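Local atomic coordinates of DNA alpha-glucosyltransferase (Enterobacteria phage T4, PDB entry 1XV5), a protein that is a glycosyltransferase of the GT-B superfamily, built around two parallel sheets and holding uridine-5'-diphosphate in this model. Residues Asn200-Arg205 with Tyr292-Leu297; Gly211-Phe216 with Phe241-Glu246; Val321-Thr326 with Phe349-Met354. One frame throughout, in Å; residues are numbered along the deposited sequence.

All three interactions lie in one of the two domains, the one built on the seven-stranded parallel sheet that includes strands 199-203, 288-293, 319-323 and 347-349. Interaction 1 joins the first two of these strands and extends to UDP; interaction 3, its centre about 11 Å away, joins the last two at the edge of the sheet. Strands 288-293 and 319-323 are neighbours, so the two contacts share one sheet. Interaction 2 pairs helices 212-223 and 239-246 about 12 Å from interaction 1 and 17 Å from interaction 3, between centres. In sequence it falls between the two segments of interaction 1, and interaction 3 follows both. Helix 212-223, part of interaction 2, packs against both other contacts; of the three, interaction 1 bonds UDP.

Interaction 1: residues Asn200-Arg205 with Tyr292-Leu297; sequences NRWIGR and YQLSKL. With UDP (uridine-5'-diphosphate), chain C.
The UDP pocket begins at the C-terminal ends of neighbouring parallel strands, where Trp202 of strand 199-203 pairs with Tyr292 of strand 288-293. Their CA atoms are 4.3 Å apart and both side chains leave the sheet on the same face. Two backbone hydrogen bonds frame the pair: Tyr292 N to Arg201 O at 2.8 Å, and a weak one from Ile203 N to Tyr292 O at 3.3 Å. Tyr292 O also receives a CA-H...O contact from Trp202. With CG anti to the backbone N (chi1 180°), the Trp202 indole brings its CD1 within 3.8 Å of Tyr292 CB. The same CD1 lies 4.2 Å from Leu294 CG, so the pyrrole side of the indole spans both residues. The phenol of Tyr292 turns the other way, its CE2 coming to 3.4 Å from Asn200 CB. Met215 of helix 212-223 packs on both Trp202 and Tyr292. In this Rossmann-like domain of the GT-B fold the nucleotide is met by loops and the start of helix 308-316 on the C-terminal side of the sheet, and the loop after strand 199-203 is one of them. Gly204 carries the chain on to Arg205. There CG sits between the backbone N and the carbonyl carbon (chi1 50°), and the chain runs extended to NE. The guanidinium takes the beta phosphate side-on: Arg205 NE bonds UDP O2B at 3.0 Å and Arg205 NH1 bonds UDP O1B at 2.8 Å. Both bonds are nearly straight (161°), and PB lies in the guanidinium plane, so the two bonds hold the phosphate in line with the guanidinium. Farther along, Gln293 OE1 accepts a hydrogen bond from Ser295 N, tying the side chain to the backbone two residues on, while Gln293 NE2 is held by Thr309 and Glu307.

Interaction 2: residues Gly211-Phe216 with Phe241-Glu246; sequences GFYQMF and FIAIKE
Ile244 carries the tight half of this contact, its CD1 reaching 3.7 Å from Phe212 CE2 and 3.9 Å from Phe216 CE2. Its two branches divide the work: CG1, anti to the carbonyl carbon (chi1 -61°), carries CD1 to both phenylalanines, while CG2 lies 4.0 Å from Phe216 CE2. Phe216 and Ile244 meet at about a right angle. Phe212 also packs within its own helix, its CE2 standing 3.5 Å above the centre of the Tyr213 ring. The two helices, 212-223 and 239-246, follow successive strands of the Rossmann-like domain as the helices of consecutive beta-alpha-beta units. The axes of segments 212-216 and 241-246 are 12.2 Å apart at closest, their directions 30° apart, so the gap is bridged by large side chains. Met232 of strand 229-233 touches Phe212 and Phe216, and Ile249 touches Ile244 and Phe216, adding to the apolar cluster. Toward solvent the contact thins to the Tyr213 ring, which grazes Ile244 CG1 and sets its OH 3.4 Å from Ala243 CB, with Tyr213 and Ala243 both partly exposed. No hydrogen bond joins the two segments. The Tyr213 ring meets Lys247 in a cation-pi interaction, and Ile242, Lys245 and Glu246 occupy the exposed side of their helix.

Interaction 3: residues Val321-Thr326 with Phe349-Met354; sequences VFWKST and FDENDM
The rings of Trp323 and Phe349 meet rim to rim, neither lying over a face of the other. Their planes are only 20° apart, and the centroid of the six-membered ring of Trp323 is 5.8 Å from that of Phe349; the closest atoms are Trp323 CZ3 and Phe349 CD1 at 3.7 Å. Glu351 CB lies 3.6 Å from Trp323 CH2, next to the atom that meets Phe349, and Glu351 OE1 lies at the indole's edge, in its plane, the carboxylate itself turned 66° to the ring. Val321 CG1 approaches the Phe349 ring at its edge and touches Phe349 CB at 3.9 Å. Phe218 of helix 212-223 adds an edge-to-face partner for Phe349. Trp323 and Phe349 share a face of the parallel sheet, strand 347-349 being its outermost strand and strand 319-323 the neighbour. Phe349 N bonds Phe322 O at 2.6 Å, short and bent at hydrogen, whereas Lys324 N gives a straighter bond to Phe349 O at 3.0 Å. Past these strand ends the first chain enters helix 324-329 at once, while the other makes a turn before helix 354-365, in the strand-to-helix alternation of the Rossmann-like domain. Lys324 stretches out alongside Asp350, both pointing the same way, and forms a salt bridge, its hydrogen bond weak, with Lys324 NZ 3.3 Å from Asp350 OD2. The other oxygen, Asp350 OD1, accepts from Asn352 N at 2.8 Å, an Asx turn, so each carboxylate oxygen has its own partner. A type I turn runs from Asp350 to Asp353, closed by a bond between Asp353 N and Asp350 O. Asp353 then N-caps helix 354-365, its OD2 accepting from Ser356 N, and Thr357 OG1 of that helix takes the backbone N of Asp350.

Interaction 1: residues Asn200-Arg205 with Tyr292-Leu297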
loop_
_atom_site.group_PDB
_atom_site.type_symbol
_atom_site.label_atom_id
_atom_site.label_comp_id
_atom_site.label_asym_id
_atom_site.label_seq_id
_atom_site.Cartn_x
_atom_site.Cartn_y
_atom_site.Cartn_z
ATOM N N ASN A 200 14.445 -13.044 9.440
ATOM C CA ASN A 200 13.015 -12.993 9.179
ATOM C C ASN A 200 12.650 -11.523 9.299
ATOM O O ASN A 200 12.696 -10.953 10.385
ATOM C CB ASN A 200 12.274 -13.845 10.211
ATOM C CG ASN A 200 12.733 -15.293 10.192
ATOM O OD1 ASN A 200 13.710 -15.664 10.851
ATOM N ND2 ASN A 200 12.045 -16.113 9.418
ATOM N N ARG A 201 12.290 -10.917 8.172
ATOM C CA ARG A 201 11.997 -9.490 8.137
ATOM C C ARG A 201 10.550 -9.143 7.809
ATOM O O ARG A 201 10.040 -9.461 6.735
ATOM C CB ARG A 201 12.950 -8.830 7.130
ATOM C CG ARG A 201 13.009 -7.299 7.145
ATOM C CD ARG A 201 14.009 -6.802 6.094
ATOM N NE ARG A 201 15.346 -7.369 6.290
ATOM C CZ ARG A 201 16.276 -6.866 7.102
ATOM N NH1 ARG A 201 16.035 -5.766 7.803
ATOM N NH2 ARG A 201 17.441 -7.487 7.239
ATOM N N TRP A 202 9.900 -8.483 8.761
ATOM C CA TRP A 202 8.515 -8.040 8.636
ATOM C C TRP A 202 8.557 -6.564 8.237
ATOM O O TRP A 202 9.404 -5.819 8.732
ATOM C CB TRP A 202 7.828 -8.176 9.999
ATOM C CG TRP A 202 6.385 -7.757 10.053
ATOM C CD1 TRP A 202 5.289 -8.573 9.959
ATOM C CD2 TRP A 202 5.880 -6.429 10.260
ATOM N NE1 TRP A 202 4.133 -7.835 10.099
ATOM C CE2 TRP A 202 4.470 -6.516 10.286
ATOM C CE3 TRP A 202 6.485 -5.173 10.430
ATOM C CZ2 TRP A 202 3.652 -5.395 10.474
ATOM C CZ3 TRP A 202 5.669 -4.056 10.617
ATOM C CH2 TRP A 202 4.269 -4.177 10.637
ATOM N N ILE A 203 7.666 -6.144 7.341
ATOM C CA ILE A 203 7.601 -4.739 6.930
ATOM C C ILE A 203 6.161 -4.231 6.980
ATOM O O ILE A 203 5.218 -4.966 6.675
ATOM C CB ILE A 203 8.154 -4.507 5.494
ATOM C CG1 ILE A 203 7.498 -5.475 4.504
ATOM C CG2 ILE A 203 9.672 -4.649 5.492
ATOM C CD1 ILE A 203 7.803 -5.147 3.033
ATOM N N GLY A 204 6.001 -2.971 7.377
ATOM C CA GLY A 204 4.682 -2.371 7.465
ATOM C C GLY A 204 4.728 -1.095 8.287
ATOM O O GLY A 204 5.669 -0.310 8.168
ATOM N N ARG A 205 3.704 -0.880 9.111
ATOM C CA ARG A 205 3.641 0.292 9.981
ATOM C C ARG A 205 2.849 -0.067 11.227
ATOM O O ARG A 205 2.263 -1.145 11.299
ATOM C CB ARG A 205 3.029 1.498 9.259
ATOM C CG ARG A 205 1.718 1.249 8.551
ATOM C CD ARG A 205 1.392 2.438 7.653
ATOM N NE ARG A 205 0.164 2.238 6.893
ATOM C CZ ARG A 205 -1.059 2.343 7.402
ATOM N NH1 ARG A 205 -2.116 2.137 6.632
ATOM N NH2 ARG A 205 -1.227 2.665 8.678
ATOM N N TYR A 292 7.921 -11.077 5.826
ATOM C CA TYR A 292 6.592 -11.229 6.391
ATOM C C TYR A 292 5.685 -10.035 6.155
ATOM O O TYR A 292 6.080 -8.889 6.343
ATOM C CB TYR A 292 6.696 -11.466 7.897
ATOM C CG TYR A 292 7.415 -12.739 8.274
ATOM C CD1 TYR A 292 6.731 -13.795 8.875
ATOM C CD2 TYR A 292 8.779 -12.890 8.027
ATOM C CE1 TYR A 292 7.389 -14.976 9.224
ATOM C CE2 TYR A 292 9.448 -14.066 8.371
ATOM C CZ TYR A 292 8.746 -15.103 8.969
ATOM O OH TYR A 292 9.401 -16.267 9.310
ATOM N N GLN A 293 4.458 -10.326 5.745
ATOM C CA GLN A 293 3.449 -9.302 5.516
ATOM C C GLN A 293 2.218 -9.996 6.063
ATOM O O GLN A 293 1.624 -10.849 5.402
ATOM C CB GLN A 293 3.308 -9.012 4.022
ATOM C CG GLN A 293 2.842 -7.594 3.728
ATOM C CD GLN A 293 1.368 -7.385 4.012
ATOM O OE1 GLN A 293 0.741 -8.164 4.726
ATOM N NE2 GLN A 293 0.810 -6.320 3.454
ATOM N N LEU A 294 1.852 -9.645 7.291
ATOM C CA LEU A 294 0.741 -10.299 7.955
ATOM C C LEU A 294 -0.554 -9.506 8.069
ATOM O O LEU A 294 -1.294 -9.653 9.045
ATOM C CB LEU A 294 1.206 -10.759 9.341
ATOM C CG LEU A 294 2.493 -11.593 9.327
ATOM C CD1 LEU A 294 2.916 -11.916 10.757
ATOM C CD2 LEU A 294 2.279 -12.876 8.522
ATOM N N SER A 295 -0.842 -8.680 7.071
ATOM C CA SER A 295 -2.078 -7.910 7.093
ATOM C C SER A 295 -3.257 -8.878 7.143
ATOM O O SER A 295 -3.278 -9.897 6.447
ATOM C CB SER A 295 -2.176 -7.004 5.865
ATOM O OG SER A 295 -1.270 -5.922 5.997
ATOM N N LYS A 296 -4.236 -8.542 7.973
ATOM C CA LYS A 296 -5.402 -9.391 8.184
ATOM C C LYS A 296 -6.712 -8.614 8.160
ATOM O O LYS A 296 -7.530 -8.723 9.081
ATOM C CB LYS A 296 -5.243 -10.099 9.529
ATOM C CG LYS A 296 -4.920 -9.130 10.672
ATOM C CD LYS A 296 -4.094 -9.793 11.760
ATOM C CE LYS A 296 -4.858 -10.915 12.431
ATOM N NZ LYS A 296 -4.027 -11.602 13.452
ATOM N N LEU A 297 -6.912 -7.832 7.103
ATOM C CA LEU A 297 -8.132 -7.049 6.963
ATOM C C LEU A 297 -9.357 -7.950 6.944
ATOM O O LEU A 297 -9.293 -9.097 6.497
ATOM C CB LEU A 297 -8.106 -6.242 5.660
ATOM C CG LEU A 297 -7.164 -5.042 5.583
ATOM C CD1 LEU A 297 -7.110 -4.540 4.149
ATOM C CD2 LEU A 297 -7.642 -3.942 6.529
HETATM N N1 UDP C . 6.974 2.168 3.126
HETATM C C2 UDP C . 8.211 2.781 3.133
HETATM N N3 UDP C . 8.682 3.116 4.377
HETATM C C4 UDP C . 8.055 2.895 5.590
HETATM C C5 UDP C . 6.784 2.244 5.496
HETATM C C6 UDP C . 6.298 1.914 4.296
HETATM O O2 UDP C . 8.845 3.001 2.114
HETATM O O4 UDP C . 8.606 3.252 6.631
HETATM C "C1'" UDP C . 6.405 1.806 1.824
HETATM C "C2'" UDP C . 6.121 0.319 1.641
HETATM O "O2'" UDP C . 7.295 -0.385 1.297
HETATM C "C3'" UDP C . 5.079 0.381 0.531
HETATM C "C4'" UDP C . 4.237 1.579 0.966
HETATM O "O4'" UDP C . 5.147 2.436 1.708
HETATM O "O3'" UDP C . 5.727 0.665 -0.709
HETATM C "C5'" UDP C . 3.043 1.241 1.837
HETATM O "O5'" UDP C . 1.985 0.739 1.029
HETATM P PA UDP C . 1.121 -0.539 1.432
HETATM O O1A UDP C . 0.145 -0.716 0.337
HETATM O O2A UDP C . 2.044 -1.655 1.769
HETATM O O3A UDP C . 0.343 -0.129 2.812
HETATM P PB UDP C . -0.242 1.303 3.354
HETATM O O1B UDP C . -1.479 0.996 4.116
HETATM O O2B UDP C . 0.864 2.018 4.029
HETATM O O3B UDP C . -0.640 2.094 2.036
#

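Interaction 2: residues Gly211-Phe216 with Phe241-Glu246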
loop_
_atom_site.group_PDB
_atom_site.type_symbol
_atom_site.label_atom_id
_atom_site.label_comp_id
_atom_site.label_asym_id
_atom_site.label_seq_id
_atom_site.Cartn_x
_atom_site.Cartn_y
_atom_site.Cartn_z
ATOM N N GLY A 211 -0.741 -6.789 11.383
ATOM C CA GLY A 211 -0.254 -8.008 12.012
ATOM C C GLY A 211 1.092 -8.027 12.715
ATOM O O GLY A 211 1.736 -9.073 12.761
ATOM N N PHE A 212 1.535 -6.908 13.283
ATOM C CA PHE A 212 2.824 -6.934 13.956
ATOM C C PHE A 212 2.803 -7.754 15.249
ATOM O O PHE A 212 3.807 -8.364 15.608
ATOM C CB PHE A 212 3.368 -5.512 14.215
ATOM C CG PHE A 212 2.470 -4.630 15.044
ATOM C CD1 PHE A 212 1.579 -3.750 14.435
ATOM C CD2 PHE A 212 2.549 -4.645 16.433
ATOM C CE1 PHE A 212 0.781 -2.892 15.197
ATOM C CE2 PHE A 212 1.757 -3.796 17.207
ATOM C CZ PHE A 212 0.872 -2.917 16.586
ATOM N N TYR A 213 1.667 -7.800 15.942
ATOM C CA TYR A 213 1.609 -8.590 17.171
ATOM C C TYR A 213 1.830 -10.062 16.858
ATOM O O TYR A 213 2.439 -10.790 17.643
ATOM C CB TYR A 213 0.260 -8.427 17.874
ATOM C CG TYR A 213 0.155 -7.175 18.705
ATOM C CD1 TYR A 213 -0.802 -6.203 18.420
ATOM C CD2 TYR A 213 1.027 -6.952 19.771
ATOM C CE1 TYR A 213 -0.891 -5.034 19.178
ATOM C CE2 TYR A 213 0.951 -5.787 20.534
ATOM C CZ TYR A 213 -0.010 -4.833 20.232
ATOM O OH TYR A 213 -0.088 -3.673 20.982
ATOM N N GLN A 214 1.326 -10.497 15.708
ATOM C CA GLN A 214 1.479 -11.884 15.300
ATOM C C GLN A 214 2.936 -12.207 14.983
ATOM O O GLN A 214 3.383 -13.346 15.155
ATOM C CB GLN A 214 0.568 -12.182 14.103
ATOM C CG GLN A 214 -0.917 -12.309 14.488
ATOM C CD GLN A 214 -1.544 -11.005 14.985
ATOM O OE1 GLN A 214 -2.407 -11.017 15.866
ATOM N NE2 GLN A 214 -1.128 -9.884 14.409
ATOM N N MET A 215 3.686 -11.202 14.535
ATOM C CA MET A 215 5.100 -11.403 14.237
ATOM C C MET A 215 5.864 -11.568 15.559
ATOM O O MET A 215 6.725 -12.444 15.687
ATOM C CB MET A 215 5.658 -10.210 13.455
ATOM C CG MET A 215 7.041 -10.453 12.859
ATOM S SD MET A 215 7.034 -11.738 11.579
ATOM C CE MET A 215 8.771 -12.187 11.539
ATOM N N PHE A 216 5.546 -10.725 16.540
ATOM C CA PHE A 216 6.192 -10.815 17.850
ATOM C C PHE A 216 5.925 -12.198 18.433
ATOM O O PHE A 216 6.813 -12.828 19.011
ATOM C CB PHE A 216 5.626 -9.767 18.818
ATOM C CG PHE A 216 6.150 -8.375 18.600
ATOM C CD1 PHE A 216 7.515 -8.107 18.671
ATOM C CD2 PHE A 216 5.272 -7.319 18.368
ATOM C CE1 PHE A 216 7.996 -6.806 18.515
ATOM C CE2 PHE A 216 5.746 -6.018 18.213
ATOM C CZ PHE A 216 7.108 -5.761 18.287
ATOM N N PHE A 241 1.903 2.060 19.274
ATOM C CA PHE A 241 3.203 1.459 19.535
ATOM C C PHE A 241 3.441 1.326 21.035
ATOM O O PHE A 241 4.009 0.340 21.499
ATOM C CB PHE A 241 4.334 2.291 18.920
ATOM C CG PHE A 241 5.664 1.602 18.970
ATOM C CD1 PHE A 241 6.017 0.684 17.985
ATOM C CD2 PHE A 241 6.522 1.790 20.052
ATOM C CE1 PHE A 241 7.204 -0.050 18.081
ATOM C CE2 PHE A 241 7.705 1.066 20.158
ATOM C CZ PHE A 241 8.046 0.141 19.170
ATOM N N ILE A 242 3.008 2.325 21.796
ATOM C CA ILE A 242 3.194 2.307 23.243
ATOM C C ILE A 242 2.552 1.075 23.880
ATOM O O ILE A 242 3.025 0.571 24.900
ATOM C CB ILE A 242 2.613 3.595 23.878
ATOM C CG1 ILE A 242 3.449 4.797 23.427
ATOM C CG2 ILE A 242 2.609 3.491 25.401
ATOM C CD1 ILE A 242 2.847 6.142 23.767
ATOM N N ALA A 243 1.486 0.583 23.262
ATOM C CA ALA A 243 0.781 -0.586 23.778
ATOM C C ALA A 243 1.677 -1.820 23.823
ATOM O O ALA A 243 1.483 -2.702 24.656
ATOM C CB ALA A 243 -0.449 -0.867 22.923
ATOM N N ILE A 244 2.656 -1.882 22.925
ATOM C CA ILE A 244 3.566 -3.021 22.875
ATOM C C ILE A 244 4.352 -3.175 24.176
ATOM O O ILE A 244 4.407 -4.262 24.754
ATOM C CB ILE A 244 4.549 -2.883 21.696
ATOM C CG1 ILE A 244 3.763 -2.838 20.380
ATOM C CG2 ILE A 244 5.531 -4.049 21.697
ATOM C CD1 ILE A 244 4.604 -2.458 19.168
ATOM N N LYS A 245 4.959 -2.083 24.632
ATOM C CA LYS A 245 5.731 -2.101 25.869
ATOM C C LYS A 245 4.817 -2.398 27.050
ATOM O O LYS A 245 5.170 -3.170 27.939
ATOM C CB LYS A 245 6.425 -0.753 26.090
ATOM C CG LYS A 245 7.121 -0.639 27.448
ATOM C CD LYS A 245 7.747 0.733 27.649
ATOM C CE LYS A 245 8.291 0.901 29.068
ATOM N NZ LYS A 245 9.337 -0.106 29.411
ATOM N N GLU A 246 3.646 -1.771 27.054
ATOM C CA GLU A 246 2.677 -1.972 28.125
ATOM C C GLU A 246 2.322 -3.446 28.270
ATOM O O GLU A 246 2.076 -3.925 29.378
ATOM C CB GLU A 246 1.410 -1.153 27.856
ATOM C CG GLU A 246 1.605 0.351 27.989
ATOM C CD GLU A 246 0.358 1.146 27.646
ATOM O OE1 GLU A 246 0.350 2.371 27.890
ATOM O OE2 GLU A 246 -0.613 0.555 27.127
#

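Interaction 3: residues Val321-Thr326 with Phe349-Met354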
loop_
_atom_site.group_PDB
_atom_site.type_symbol
_atom_site.label_atom_id
_atom_site.label_comp_id
_atom_site.label_asym_id
_atom_site.label_seq_id
_atom_site.Cartn_x
_atom_site.Cartn_y
_atom_site.Cartn_z
ATOM N N VAL A 321 5.886 -14.553 3.201
ATOM C CA VAL A 321 5.100 -15.230 4.216
ATOM C C VAL A 321 3.923 -14.282 4.442
ATOM O O VAL A 321 4.096 -13.201 5.007
ATOM C CB VAL A 321 5.899 -15.428 5.518
ATOM C CG1 VAL A 321 5.020 -16.100 6.570
ATOM C CG2 VAL A 321 7.144 -16.284 5.240
ATOM N N PHE A 322 2.741 -14.683 3.969
ATOM C CA PHE A 322 1.525 -13.870 4.080
ATOM C C PHE A 322 0.497 -14.480 5.035
ATOM O O PHE A 322 0.527 -15.677 5.315
ATOM C CB PHE A 322 0.827 -13.725 2.719
ATOM C CG PHE A 322 1.626 -13.000 1.658
ATOM C CD1 PHE A 322 2.755 -12.254 1.973
ATOM C CD2 PHE A 322 1.194 -13.034 0.329
ATOM C CE1 PHE A 322 3.448 -11.548 0.981
ATOM C CE2 PHE A 322 1.875 -12.335 -0.669
ATOM C CZ PHE A 322 3.005 -11.589 -0.344
ATOM N N TRP A 323 -0.430 -13.646 5.501
ATOM C CA TRP A 323 -1.495 -14.088 6.402
ATOM C C TRP A 323 -2.447 -14.990 5.616
ATOM O O TRP A 323 -3.015 -14.576 4.606
ATOM C CB TRP A 323 -2.246 -12.868 6.949
ATOM C CG TRP A 323 -3.258 -13.181 8.009
ATOM C CD1 TRP A 323 -4.616 -13.171 7.877
ATOM C CD2 TRP A 323 -2.990 -13.533 9.370
ATOM N NE1 TRP A 323 -5.213 -13.494 9.074
ATOM C CE2 TRP A 323 -4.238 -13.720 10.008
ATOM C CE3 TRP A 323 -1.815 -13.708 10.116
ATOM C CZ2 TRP A 323 -4.345 -14.073 11.359
ATOM C CZ3 TRP A 323 -1.921 -14.059 11.461
ATOM C CH2 TRP A 323 -3.181 -14.237 12.066
ATOM N N LYS A 324 -2.620 -16.221 6.085
ATOM C CA LYS A 324 -3.483 -17.190 5.411
ATOM C C LYS A 324 -4.877 -16.700 5.021
ATOM O O LYS A 324 -5.263 -16.793 3.851
ATOM C CB LYS A 324 -3.615 -18.451 6.271
ATOM C CG LYS A 324 -4.373 -19.588 5.593
ATOM C CD LYS A 324 -4.495 -20.795 6.516
ATOM C CE LYS A 324 -5.141 -21.971 5.798
ATOM N NZ LYS A 324 -5.343 -23.140 6.697
ATOM N N SER A 325 -5.638 -16.185 5.984
ATOM C CA SER A 325 -6.995 -15.733 5.689
ATOM C C SER A 325 -7.043 -14.650 4.621
ATOM O O SER A 325 -8.026 -14.545 3.893
ATOM C CB SER A 325 -7.703 -15.242 6.958
ATOM O OG SER A 325 -7.252 -13.958 7.347
ATOM N N THR A 326 -5.990 -13.845 4.519
ATOM C CA THR A 326 -5.964 -12.800 3.503
ATOM C C THR A 326 -5.862 -13.459 2.127
ATOM O O THR A 326 -6.529 -13.043 1.170
ATOM C CB THR A 326 -4.787 -11.831 3.734
ATOM O OG1 THR A 326 -5.030 -11.077 4.930
ATOM C CG2 THR A 326 -4.645 -10.870 2.567
ATOM N N PHE A 349 1.036 -18.042 6.391
ATOM C CA PHE A 349 1.120 -18.014 7.845
ATOM C C PHE A 349 -0.219 -18.403 8.457
ATOM O O PHE A 349 -1.226 -17.742 8.226
ATOM C CB PHE A 349 1.515 -16.604 8.284
ATOM C CG PHE A 349 1.830 -16.479 9.747
ATOM C CD1 PHE A 349 0.809 -16.400 10.691
ATOM C CD2 PHE A 349 3.150 -16.424 10.177
ATOM C CE1 PHE A 349 1.102 -16.262 12.050
ATOM C CE2 PHE A 349 3.456 -16.286 11.532
ATOM C CZ PHE A 349 2.426 -16.205 12.470
ATOM N N ASP A 350 -0.217 -19.472 9.247
ATOM C CA ASP A 350 -1.439 -19.965 9.877
ATOM C C ASP A 350 -1.351 -19.804 11.389
ATOM O O ASP A 350 -0.630 -20.548 12.056
ATOM C CB ASP A 350 -1.635 -21.445 9.537
ATOM C CG ASP A 350 -3.007 -21.955 9.928
ATOM O OD1 ASP A 350 -3.656 -21.320 10.783
ATOM O OD2 ASP A 350 -3.429 -22.999 9.387
ATOM N N GLU A 351 -2.091 -18.843 11.932
ATOM C CA GLU A 351 -2.058 -18.598 13.369
ATOM C C GLU A 351 -2.544 -19.805 14.171
ATOM O O GLU A 351 -2.217 -19.942 15.350
ATOM C CB GLU A 351 -2.907 -17.375 13.725
ATOM C CG GLU A 351 -4.401 -17.634 13.754
ATOM C CD GLU A 351 -5.188 -16.428 14.238
ATOM O OE1 GLU A 351 -4.743 -15.783 15.212
ATOM O OE2 GLU A 351 -6.250 -16.132 13.652
ATOM N N ASN A 352 -3.321 -20.673 13.533
ATOM C CA ASN A 352 -3.843 -21.863 14.201
ATOM C C ASN A 352 -2.912 -23.061 14.072
ATOM O O ASN A 352 -3.164 -24.121 14.646
ATOM C CB ASN A 352 -5.223 -22.208 13.646
ATOM C CG ASN A 352 -6.294 -21.247 14.120
ATOM O OD1 ASN A 352 -7.334 -21.095 13.481
ATOM N ND2 ASN A 352 -6.051 -20.600 15.257
ATOM N N ASP A 353 -1.837 -22.891 13.309
ATOM C CA ASP A 353 -0.859 -23.952 13.131
ATOM C C ASP A 353 0.476 -23.337 12.728
ATOM O O ASP A 353 0.996 -23.594 11.639
ATOM C CB ASP A 353 -1.320 -24.951 12.068
ATOM C CG ASP A 353 -0.482 -26.219 12.061
ATOM O OD1 ASP A 353 -0.761 -27.115 11.238
ATOM O OD2 ASP A 353 0.456 -26.323 12.878
ATOM N N MET A 354 1.022 -22.509 13.610
ATOM C CA MET A 354 2.295 -21.866 13.335
ATOM C C MET A 354 3.412 -22.899 13.245
ATOM O O MET A 354 4.440 -22.662 12.609
ATOM C CB MET A 354 2.605 -20.831 14.417
ATOM C CG MET A 354 1.698 -19.608 14.351
ATOM S SD MET A 354 2.111 -18.345 15.559
ATOM C CE MET A 354 1.100 -18.874 16.946
#